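Local coordinates for lectin-like protein (Entamoeba histolytica HM-1:IMSS-A, PDB 5ZBT) that is of unknown function but may bind D-mannose, being the legume lectin-like domain of a longer, ERGIC-53-like membrane protein, at residues Q83-I89 and S221-L227; D167-R172 and I184-H190; K93-M98 and I126-D132. All coordinates share one frame; numbering follows the deposited sequence.

Contact 1 of 3, residues Q83-I89 and S221-L227; sequences QLKLNII and SYRVQSL
Gln83 meets strand 220-231 through its carbonyl, which receives the CA-H of Leu227 (Gln83 O to Leu227 CA 3.3 Å) and a bond from the water contacting Ser226 OG. Leu84 swings CG opposite its own backbone N (chi1 -174°), bringing CD1 across Val224 at nearly a right angle, 3.5 Å from Val224 CG1 and near Leu227 CD1. At Lys85 the pairing slips: Lys85 N bonds to Ser226 O (2.9 Å), but Lys85 O takes Gln225 N (2.8 Å). This is a classic beta bulge, Gln225 and Ser226 together facing Lys85, after which Leu86 pairs with Val224. It belongs to strand 220-231 of the legume-lectin sandwich, whose interior holds Leu84, packed on Met98 and Val100 of the facing sheet. Asn87 is gripped side-on by Arg223: NE reaches Asn87 O (3.1 Å) in the guanidinium plane; NH2 reaches Asn87 OD1 (2.7 Å) from the side of the carbonyl but crowds ND2 too, so the amide's placement is doubtful. Ile88 lays CG1 obliquely against the Tyr222 ring, 3.7 Å from Tyr222 CD1. Ile89 CG1 lies over one guanidinium face, toward its rim, 3.4 Å from Arg223 NH2; the Ile89 backbone exchanges two hydrogen bonds with Ser221.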
loop_
_atom_site.group_PDB
_atom_site.type_symbol
_atom_site.label_atom_id
_atom_site.label_comp_id
_atom_site.label_asym_id
_atom_site.label_seq_id
_atom_site.Cartn_x
_atom_site.Cartn_y
_atom_site.Cartn_z
ATOM N N GLN A 83 -9.106 0.396 -2.798
ATOM C CA GLN A 83 -9.444 0.405 -1.375
ATOM C C GLN A 83 -8.723 -0.745 -0.693
ATOM O O GLN A 83 -9.006 -1.915 -0.970
ATOM C CB GLN A 83 -10.952 0.278 -1.159
ATOM C CG GLN A 83 -11.758 1.484 -1.607
ATOM C CD GLN A 83 -13.235 1.195 -1.619
ATOM O OE1 GLN A 83 -13.682 0.265 -0.966
ATOM N NE2 GLN A 83 -13.997 1.968 -2.379
ATOM N N LEU A 84 -7.797 -0.423 0.192
ATOM C CA LEU A 84 -7.010 -1.422 0.897
ATOM C C LEU A 84 -7.415 -1.385 2.363
ATOM O O LEU A 84 -7.112 -0.420 3.072
ATOM C CB LEU A 84 -5.518 -1.151 0.734
ATOM C CG LEU A 84 -4.624 -2.240 1.327
ATOM C CD1 LEU A 84 -4.689 -3.491 0.447
ATOM C CD2 LEU A 84 -3.224 -1.754 1.429
ATOM N N LYS A 85 -8.107 -2.422 2.819
ATOM C CA LYS A 85 -8.576 -2.465 4.190
ATOM C C LYS A 85 -7.516 -3.108 5.085
ATOM O O LYS A 85 -7.047 -4.219 4.815
ATOM C CB LYS A 85 -9.900 -3.216 4.265
ATOM C CG LYS A 85 -10.590 -3.116 5.614
ATOM C CD LYS A 85 -12.003 -3.660 5.555
ATOM C CE LYS A 85 -12.564 -3.767 6.949
ATOM N NZ LYS A 85 -14.041 -3.926 6.942
ATOM N N LEU A 86 -7.163 -2.408 6.154
ATOM C CA LEU A 86 -6.039 -2.726 7.026
ATOM C C LEU A 86 -6.475 -3.527 8.245
ATOM O O LEU A 86 -7.555 -3.310 8.800
ATOM C CB LEU A 86 -5.371 -1.439 7.510
ATOM C CG LEU A 86 -4.293 -0.736 6.689
ATOM C CD1 LEU A 86 -4.568 -0.829 5.226
ATOM C CD2 LEU A 86 -4.255 0.714 7.114
ATOM N N ASN A 87 -5.597 -4.436 8.682
ATOM C CA ASN A 87 -5.749 -5.173 9.946
ATOM C C ASN A 87 -4.352 -5.247 10.574
ATOM O O ASN A 87 -3.599 -6.195 10.325
ATOM C CB ASN A 87 -6.344 -6.557 9.696
ATOM C CG ASN A 87 -6.690 -7.304 10.982
ATOM O OD1 ASN A 87 -6.475 -6.811 12.086
ATOM N ND2 ASN A 87 -7.227 -8.510 10.832
ATOM N N ILE A 88 -3.993 -4.231 11.360
ATOM C CA ILE A 88 -2.640 -4.085 11.901
ATOM C C ILE A 88 -2.680 -4.326 13.411
ATOM O O ILE A 88 -3.486 -3.717 14.122
ATOM C CB ILE A 88 -2.048 -2.700 11.574
ATOM C CG1 ILE A 88 -1.955 -2.483 10.062
ATOM C CG2 ILE A 88 -0.650 -2.536 12.168
ATOM C CD1 ILE A 88 -1.685 -1.030 9.692
ATOM N N ILE A 89 -1.809 -5.206 13.901
ATOM C CA ILE A 89 -1.771 -5.584 15.314
ATOM C C ILE A 89 -0.483 -5.061 15.932
ATOM O O ILE A 89 0.610 -5.322 15.417
ATOM C CB ILE A 89 -1.878 -7.108 15.507
ATOM C CG1 ILE A 89 -3.166 -7.645 14.885
ATOM C CG2 ILE A 89 -1.844 -7.451 16.981
ATOM C CD1 ILE A 89 -4.389 -6.849 15.286
ATOM N N SER A 221 2.440 -6.402 13.764
ATOM C CA SER A 221 2.128 -7.316 12.663
ATOM C C SER A 221 1.234 -6.607 11.648
ATOM O O SER A 221 0.169 -6.083 12.009
ATOM C CB SER A 221 1.453 -8.587 13.180
ATOM O OG SER A 221 1.148 -9.460 12.107
ATOM N N TYR A 222 1.662 -6.605 10.379
ATOM C CA TYR A 222 0.941 -5.940 9.297
ATOM C C TYR A 222 0.141 -6.965 8.516
ATOM O O TYR A 222 0.666 -8.019 8.135
ATOM C CB TYR A 222 1.891 -5.183 8.371
ATOM C CG TYR A 222 2.374 -3.885 8.989
ATOM C CD1 TYR A 222 1.561 -2.754 9.012
ATOM C CD2 TYR A 222 3.632 -3.801 9.577
ATOM C CE1 TYR A 222 1.994 -1.569 9.603
ATOM C CE2 TYR A 222 4.083 -2.616 10.163
ATOM C CZ TYR A 222 3.259 -1.518 10.174
ATOM O OH TYR A 222 3.710 -0.376 10.752
ATOM N N ARG A 223 -1.150 -6.691 8.342
ATOM C CA ARG A 223 -2.021 -7.635 7.658
ATOM C C ARG A 223 -3.084 -6.839 6.923
ATOM O O ARG A 223 -3.376 -5.687 7.264
ATOM C CB ARG A 223 -2.619 -8.659 8.649
ATOM C CG ARG A 223 -1.615 -8.989 9.768
ATOM C CD ARG A 223 -2.121 -9.683 10.946
ATOM N NE ARG A 223 -3.311 -9.065 11.494
ATOM C CZ ARG A 223 -4.150 -9.748 12.252
ATOM N NH1 ARG A 223 -3.866 -11.015 12.517
ATOM N NH2 ARG A 223 -5.247 -9.183 12.735
ATOM N N VAL A 224 -3.646 -7.458 5.888
ATOM C CA VAL A 224 -4.559 -6.785 4.971
ATOM C C VAL A 224 -5.842 -7.605 4.877
ATOM O O VAL A 224 -5.797 -8.808 4.593
ATOM C CB VAL A 224 -3.900 -6.593 3.590
ATOM C CG1 VAL A 224 -4.928 -6.281 2.536
ATOM C CG2 VAL A 224 -2.873 -5.485 3.678
ATOM N N GLN A 225 -6.980 -6.960 5.140
ATOM C CA GLN A 225 -8.259 -7.655 5.092
ATOM C C GLN A 225 -8.753 -7.862 3.669
ATOM O O GLN A 225 -9.314 -8.917 3.357
ATOM C CB GLN A 225 -9.308 -6.880 5.873
ATOM C CG GLN A 225 -9.158 -6.998 7.351
ATOM C CD GLN A 225 -10.424 -7.488 7.996
ATOM O OE1 GLN A 225 -11.369 -6.715 8.190
ATOM N NE2 GLN A 225 -10.459 -8.786 8.332
ATOM N N SER A 226 -8.602 -6.857 2.810
ATOM C CA SER A 226 -9.150 -6.925 1.460
ATOM C C SER A 226 -8.564 -5.807 0.621
ATOM O O SER A 226 -8.076 -4.795 1.138
ATOM C CB SER A 226 -10.676 -6.813 1.456
ATOM O OG SER A 226 -11.065 -5.587 2.030
ATOM N N LEU A 227 -8.637 -6.006 -0.688
ATOM C CA LEU A 227 -8.250 -5.000 -1.661
ATOM C C LEU A 227 -9.308 -5.004 -2.755
ATOM O O LEU A 227 -9.564 -6.049 -3.373
ATOM C CB LEU A 227 -6.856 -5.291 -2.220
ATOM C CG LEU A 227 -6.383 -4.378 -3.353
ATOM C CD1 LEU A 227 -6.200 -2.917 -2.885
ATOM C CD2 LEU A 227 -5.088 -4.930 -3.899
HETATM O O HOH W 1 -10.938 -3.280 0.872
#

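Contact 2 of 3, residues D167-R172 and I184-H190; sequences DGAVLR and IEIMVNH
This contact is the pairing of two consecutive antiparallel strands, 170-176 and 181-188, together with the loop ends that flank them, in the sheet to which strand 80-90 also belongs. The short segment axes run 161° apart and approach to 4.6 Å. Val170 and Met187 form one hydrogen-bonded pair, with Met187 N to Val170 O at 2.8 Å; Arg172 and Glu185 form the next, with Arg172 N to Glu185 O at 2.7 Å. Leu171 and Ile186 make up the non-hydrogen-bonded pair between them.

Side chains separate cleanly by face. On the face of Val170, Arg172, Glu185 and Met187, the arginine runs out from the strand with CG trans to its backbone N (chi1 -172°) and then bends at chi3, which brings NE within 3.2 Å of Glu185 OE1 in a salt bridge. That oxygen lies at the guanidinium edge, although the carboxylate and guanidinium planes are turned 67° apart. Asn192 bonds to both partners, through Arg172 NH2 and Glu185 OE1, and Glu81 takes Arg172 NH1, so the positive charge is probably shared between Glu185 and Glu81. The twice-bent Met187 curls its CE back to 3.8 Å from Val170 CG2, and Arg172 NH2 lies obliquely beside Met187 CB.

The other face is apolar: Leu171 CD1 rests 3.8 Å from Ile184 CG2, and Ile184 and Ile186 continue onto Val138 and Ile136 of the facing sheet. Where the pairing gives out, Ala169 CB still lies 4.1 Å from Val188 CG2. Gly168 before it, with its positive phi, turns the chain into the strand. The arrangement is a beta hairpin in one sheet of the legume-lectin sandwich, with its apolar face turned to the other sheet and a mixed polar and apolar face turned away from it.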
loop_
_atom_site.group_PDB
_atom_site.type_symbol
_atom_site.label_atom_id
_atom_site.label_comp_id
_atom_site.label_asym_id
_atom_site.label_seq_id
_atom_site.Cartn_x
_atom_site.Cartn_y
_atom_site.Cartn_z
ATOM N N ASP A 167 -12.356 -1.904 13.371
ATOM C CA ASP A 167 -12.992 -2.445 12.174
ATOM C C ASP A 167 -12.079 -2.461 10.957
ATOM O O ASP A 167 -12.476 -2.993 9.920
ATOM C CB ASP A 167 -14.238 -1.637 11.832
ATOM C CG ASP A 167 -15.190 -1.567 12.972
ATOM O OD1 ASP A 167 -15.647 -2.638 13.432
ATOM O OD2 ASP A 167 -15.464 -0.441 13.427
ATOM N N GLY A 168 -10.889 -1.881 11.043
ATOM C CA GLY A 168 -10.010 -1.863 9.896
ATOM C C GLY A 168 -10.113 -0.598 9.068
ATOM O O GLY A 168 -11.090 -0.399 8.332
ATOM N N ALA A 169 -9.108 0.268 9.195
ATOM C CA ALA A 169 -9.031 1.448 8.352
ATOM C C ALA A 169 -8.885 1.033 6.890
ATOM O O ALA A 169 -8.414 -0.066 6.571
ATOM C CB ALA A 169 -7.859 2.332 8.784
ATOM N N VAL A 170 -9.306 1.926 5.997
ATOM C CA VAL A 170 -9.296 1.688 4.562
ATOM C C VAL A 170 -8.485 2.804 3.923
ATOM O O VAL A 170 -8.865 3.982 4.006
ATOM C CB VAL A 170 -10.713 1.639 3.991
ATOM C CG1 VAL A 170 -10.684 1.360 2.496
ATOM C CG2 VAL A 170 -11.524 0.584 4.743
ATOM N N LEU A 171 -7.352 2.446 3.320
ATOM C CA LEU A 171 -6.570 3.386 2.533
ATOM C C LEU A 171 -7.200 3.525 1.152
ATOM O O LEU A 171 -7.437 2.521 0.469
ATOM C CB LEU A 171 -5.118 2.906 2.430
ATOM C CG LEU A 171 -4.223 3.615 1.412
ATOM C CD1 LEU A 171 -3.919 5.050 1.860
ATOM C CD2 LEU A 171 -2.918 2.826 1.169
ATOM N N ARG A 172 -7.491 4.760 0.744
ATOM C CA ARG A 172 -8.202 5.005 -0.511
ATOM C C ARG A 172 -7.280 5.722 -1.495
ATOM O O ARG A 172 -6.800 6.826 -1.214
ATOM C CB ARG A 172 -9.486 5.808 -0.276
ATOM C CG ARG A 172 -10.382 5.944 -1.517
ATOM C CD ARG A 172 -11.613 6.853 -1.308
ATOM N NE ARG A 172 -12.174 6.746 0.037
ATOM C CZ ARG A 172 -12.894 5.720 0.475
ATOM N NH1 ARG A 172 -13.180 4.703 -0.333
ATOM N NH2 ARG A 172 -13.315 5.707 1.728
ATOM N N ILE A 184 -5.340 10.707 -2.323
ATOM C CA ILE A 184 -5.209 9.741 -1.238
ATOM C C ILE A 184 -6.128 10.182 -0.111
ATOM O O ILE A 184 -6.065 11.336 0.334
ATOM C CB ILE A 184 -3.762 9.637 -0.720
ATOM C CG1 ILE A 184 -2.752 9.539 -1.871
ATOM C CG2 ILE A 184 -3.624 8.459 0.226
ATOM C CD1 ILE A 184 -2.872 8.303 -2.702
ATOM N N GLU A 185 -6.977 9.265 0.346
ATOM C CA GLU A 185 -7.815 9.451 1.512
ATOM C C GLU A 185 -7.661 8.224 2.388
ATOM O O GLU A 185 -7.164 7.189 1.942
ATOM C CB GLU A 185 -9.291 9.649 1.125
ATOM C CG GLU A 185 -9.520 10.919 0.325
ATOM C CD GLU A 185 -10.784 10.900 -0.507
ATOM O OE1 GLU A 185 -11.526 9.887 -0.467
ATOM O OE2 GLU A 185 -11.038 11.915 -1.193
ATOM N N ILE A 186 -8.080 8.334 3.640
ATOM C CA ILE A 186 -8.108 7.164 4.507
ATOM C C ILE A 186 -9.370 7.205 5.358
ATOM O O ILE A 186 -9.709 8.240 5.936
ATOM C CB ILE A 186 -6.837 7.029 5.372
ATOM C CG1 ILE A 186 -6.846 5.664 6.074
ATOM C CG2 ILE A 186 -6.722 8.139 6.386
ATOM C CD1 ILE A 186 -5.476 5.071 6.300
ATOM N N MET A 187 -10.096 6.089 5.376
ATOM C CA MET A 187 -11.330 5.953 6.139
ATOM C C MET A 187 -10.991 5.357 7.499
ATOM O O MET A 187 -10.585 4.194 7.593
ATOM C CB MET A 187 -12.347 5.086 5.393
ATOM C CG MET A 187 -13.774 5.176 5.977
ATOM S SD MET A 187 -13.977 4.373 7.606
ATOM C CE MET A 187 -13.453 2.706 7.218
ATOM N N VAL A 188 -11.179 6.145 8.553
ATOM C CA VAL A 188 -10.888 5.722 9.917
ATOM C C VAL A 188 -12.116 5.987 10.769
ATOM O O VAL A 188 -12.618 7.115 10.792
ATOM C CB VAL A 188 -9.666 6.459 10.496
ATOM C CG1 VAL A 188 -9.375 5.966 11.906
ATOM C CG2 VAL A 188 -8.453 6.277 9.596
ATOM N N ASN A 189 -12.598 4.958 11.466
ATOM C CA ASN A 189 -13.736 5.087 12.381
ATOM C C ASN A 189 -14.927 5.771 11.708
ATOM O O ASN A 189 -15.454 6.776 12.190
ATOM C CB ASN A 189 -13.321 5.825 13.645
ATOM C CG ASN A 189 -12.423 4.987 14.518
ATOM O OD1 ASN A 189 -12.689 3.801 14.722
ATOM N ND2 ASN A 189 -11.345 5.581 15.023
ATOM N N HIS A 190 -15.319 5.229 10.553
ATOM C CA HIS A 190 -16.487 5.614 9.768
ATOM C C HIS A 190 -16.388 6.988 9.121
ATOM O O HIS A 190 -17.389 7.469 8.566
ATOM C CB HIS A 190 -17.769 5.535 10.598
ATOM C CG HIS A 190 -18.036 4.168 11.148
ATOM N ND1 HIS A 190 -18.564 3.148 10.385
ATOM C CD2 HIS A 190 -17.841 3.650 12.385
ATOM C CE1 HIS A 190 -18.678 2.059 11.126
ATOM N NE2 HIS A 190 -18.240 2.336 12.343
#

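Contact 3 of 3, residues K93-M98 and I126-D132; sequences KCGGGM and INFEDVD
Cys94 and Phe128 set the geometry here: the sulfur sits over one face of the ring, with SG 4.6 Å from the Phe128 ring centroid and 25° off the ring normal, while Cys94 CB touches Phe128 CG at 3.8 Å. The ring reaches this place because its CG stands anti to the carbonyl carbon (chi1 -64°). The same sulfur is tied to Cys90 in a disulfide. At the ring's edge, near its plane, lies Gly96 O, and this carbonyl collects two backbone donors: Phe128 N at 3.0 Å, approaching almost straight on, and Glu129 N at 3.2 Å.

Glu129 folds back at chi2 (91°) so that its OE2 meets Gly96 N at 2.8 Å, on the anti side and well out of the carboxylate plane; OE1 turns to Gly216 N. Gly95 CA comes close to Glu129 OE2. Asn127, just before the turn, donates from ND2 to Glu129 O. Beyond it the type II beta turn from Phe128 to Val131 brings Val131 O to Lys93 NZ (2.8 Å), which also donates to a water held by Asp132 OD1. Further along the chains, Gly97 and Asn127, then Met98 and Ile126, pair as adjacent antiparallel strands, with Met98 N to Ile126 O at 2.9 Å.

Chemically, Gly96 is held by its backbone: its N-H goes to a carboxylate and its carbonyl to two amides. That should fix the entry into strand 97-103 against the turn, and the lysine charge is probably eased by the carbonyl, the water and the nearby Asp132.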
loop_
_atom_site.group_PDB
_atom_site.type_symbol
_atom_site.label_atom_id
_atom_site.label_comp_id
_atom_site.label_asym_id
_atom_site.label_seq_id
_atom_site.Cartn_x
_atom_site.Cartn_y
_atom_site.Cartn_z
ATOM N N LYS A 93 3.221 0.375 20.933
ATOM C CA LYS A 93 3.296 1.298 19.814
ATOM C C LYS A 93 3.755 0.545 18.568
ATOM O O LYS A 93 4.701 -0.244 18.627
ATOM C CB LYS A 93 4.258 2.443 20.134
ATOM C CG LYS A 93 4.122 3.620 19.187
ATOM C CD LYS A 93 5.476 4.210 18.785
ATOM C CE LYS A 93 5.293 5.412 17.868
ATOM N NZ LYS A 93 4.153 6.281 18.341
ATOM N N CYS A 94 3.087 0.781 17.441
ATOM C CA CYS A 94 3.491 0.121 16.205
ATOM C C CYS A 94 4.826 0.673 15.718
ATOM O O CYS A 94 5.097 1.875 15.823
ATOM C CB CYS A 94 2.440 0.312 15.107
ATOM S SG CYS A 94 0.762 0.010 15.642
ATOM N N GLY A 95 5.659 -0.217 15.175
ATOM C CA GLY A 95 6.844 0.170 14.449
ATOM C C GLY A 95 6.644 -0.082 12.960
ATOM O O GLY A 95 5.620 -0.619 12.528
ATOM N N GLY A 96 7.650 0.328 12.175
ATOM C CA GLY A 96 7.682 0.120 10.739
ATOM C C GLY A 96 6.581 0.858 9.996
ATOM O O GLY A 96 6.093 1.915 10.415
ATOM N N GLY A 97 6.201 0.292 8.856
ATOM C CA GLY A 97 5.136 0.856 8.050
ATOM C C GLY A 97 4.812 -0.043 6.876
ATOM O O GLY A 97 5.384 -1.118 6.711
ATOM N N MET A 98 3.911 0.447 6.039
ATOM C CA MET A 98 3.332 -0.276 4.918
ATOM C C MET A 98 3.461 0.567 3.662
ATOM O O MET A 98 3.353 1.791 3.719
ATOM C CB MET A 98 1.844 -0.529 5.133
ATOM C CG MET A 98 1.429 -1.905 5.524
ATOM S SD MET A 98 -0.383 -1.861 5.570
ATOM C CE MET A 98 -0.702 -1.896 3.807
ATOM N N ILE A 126 2.383 4.335 4.657
ATOM C CA ILE A 126 1.853 4.638 5.978
ATOM C C ILE A 126 2.957 4.312 6.968
ATOM O O ILE A 126 3.378 3.154 7.072
ATOM C CB ILE A 126 0.585 3.832 6.298
ATOM C CG1 ILE A 126 -0.461 3.968 5.183
ATOM C CG2 ILE A 126 0.012 4.266 7.654
ATOM C CD1 ILE A 126 -1.747 3.144 5.444
ATOM N N ASN A 127 3.444 5.320 7.683
ATOM C CA ASN A 127 4.602 5.144 8.553
ATOM C C ASN A 127 4.219 5.377 10.008
ATOM O O ASN A 127 3.661 6.428 10.342
ATOM C CB ASN A 127 5.726 6.087 8.152
ATOM C CG ASN A 127 6.887 6.000 9.102
ATOM O OD1 ASN A 127 7.603 5.014 9.102
ATOM N ND2 ASN A 127 7.059 7.009 9.945
ATOM N N PHE A 128 4.510 4.386 10.867
ATOM C CA PHE A 128 4.361 4.494 12.320
ATOM C C PHE A 128 5.689 4.686 13.052
ATOM O O PHE A 128 5.686 5.179 14.189
ATOM C CB PHE A 128 3.685 3.236 12.904
ATOM C CG PHE A 128 2.275 3.012 12.436
ATOM C CD1 PHE A 128 2.026 2.362 11.228
ATOM C CD2 PHE A 128 1.200 3.427 13.209
ATOM C CE1 PHE A 128 0.725 2.146 10.793
ATOM C CE2 PHE A 128 -0.111 3.213 12.792
ATOM C CZ PHE A 128 -0.357 2.575 11.580
ATOM N N GLU A 129 6.809 4.302 12.431
ATOM C CA GLU A 129 8.119 4.343 13.073
ATOM C C GLU A 129 8.546 5.782 13.351
ATOM O O GLU A 129 8.593 6.612 12.437
ATOM C CB GLU A 129 9.142 3.647 12.179
ATOM C CG GLU A 129 10.525 3.461 12.800
ATOM C CD GLU A 129 10.676 2.144 13.540
ATOM O OE1 GLU A 129 11.807 1.817 13.936
ATOM O OE2 GLU A 129 9.672 1.429 13.728
ATOM N N ASP A 130 8.829 6.076 14.619
ATOM C CA ASP A 130 9.413 7.322 15.106
ATOM C C ASP A 130 8.465 8.517 15.096
ATOM O O ASP A 130 8.915 9.645 15.328
ATOM C CB ASP A 130 10.685 7.704 14.340
ATOM C CG ASP A 130 11.783 6.664 14.457
ATOM O OD1 ASP A 130 11.823 5.915 15.468
ATOM O OD2 ASP A 130 12.609 6.592 13.521
ATOM N N VAL A 131 7.170 8.325 14.865
ATOM C CA VAL A 131 6.227 9.429 14.967
ATOM C C VAL A 131 5.115 9.034 15.926
ATOM O O VAL A 131 4.792 7.856 16.096
ATOM C CB VAL A 131 5.639 9.843 13.602
ATOM C CG1 VAL A 131 6.595 10.739 12.882
ATOM C CG2 VAL A 131 5.294 8.606 12.751
ATOM N N ASP A 132 4.519 10.051 16.551
ATOM C CA ASP A 132 3.412 9.802 17.469
ATOM C C ASP A 132 2.148 9.400 16.715
ATOM O O ASP A 132 1.494 8.410 17.050
ATOM C CB ASP A 132 3.152 11.042 18.322
ATOM C CG ASP A 132 2.247 10.748 19.494
ATOM O OD1 ASP A 132 2.613 9.888 20.323
ATOM O OD2 ASP A 132 1.165 11.353 19.580
HETATM O O HOH W 2 4.234 8.032 20.728
#

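Overall arrangement
From the N terminus, strand 80-90 opens contact 1, which closes last, when strand 220-231 returns beside it. Within that long loop, contact 3 closes first, joining the start of strand 97-103 to the end of strand 122-127 in the facing sheet; contact 2 follows in series as a hairpin. Neither crosses the other. Contacts 1 and 2 share a sheet, since Leu86 N and Leu84 O probably bond to Ala169 O and Leu171 N. Contact 1 reaches contact 3 across the layers: Tyr222 OH lies 2.6 Å from Gly95 O. Contacts 2 and 3 meet lightly, at Ile186 CD1 and Ile126 CD1, and their centres are about 16 Å apart.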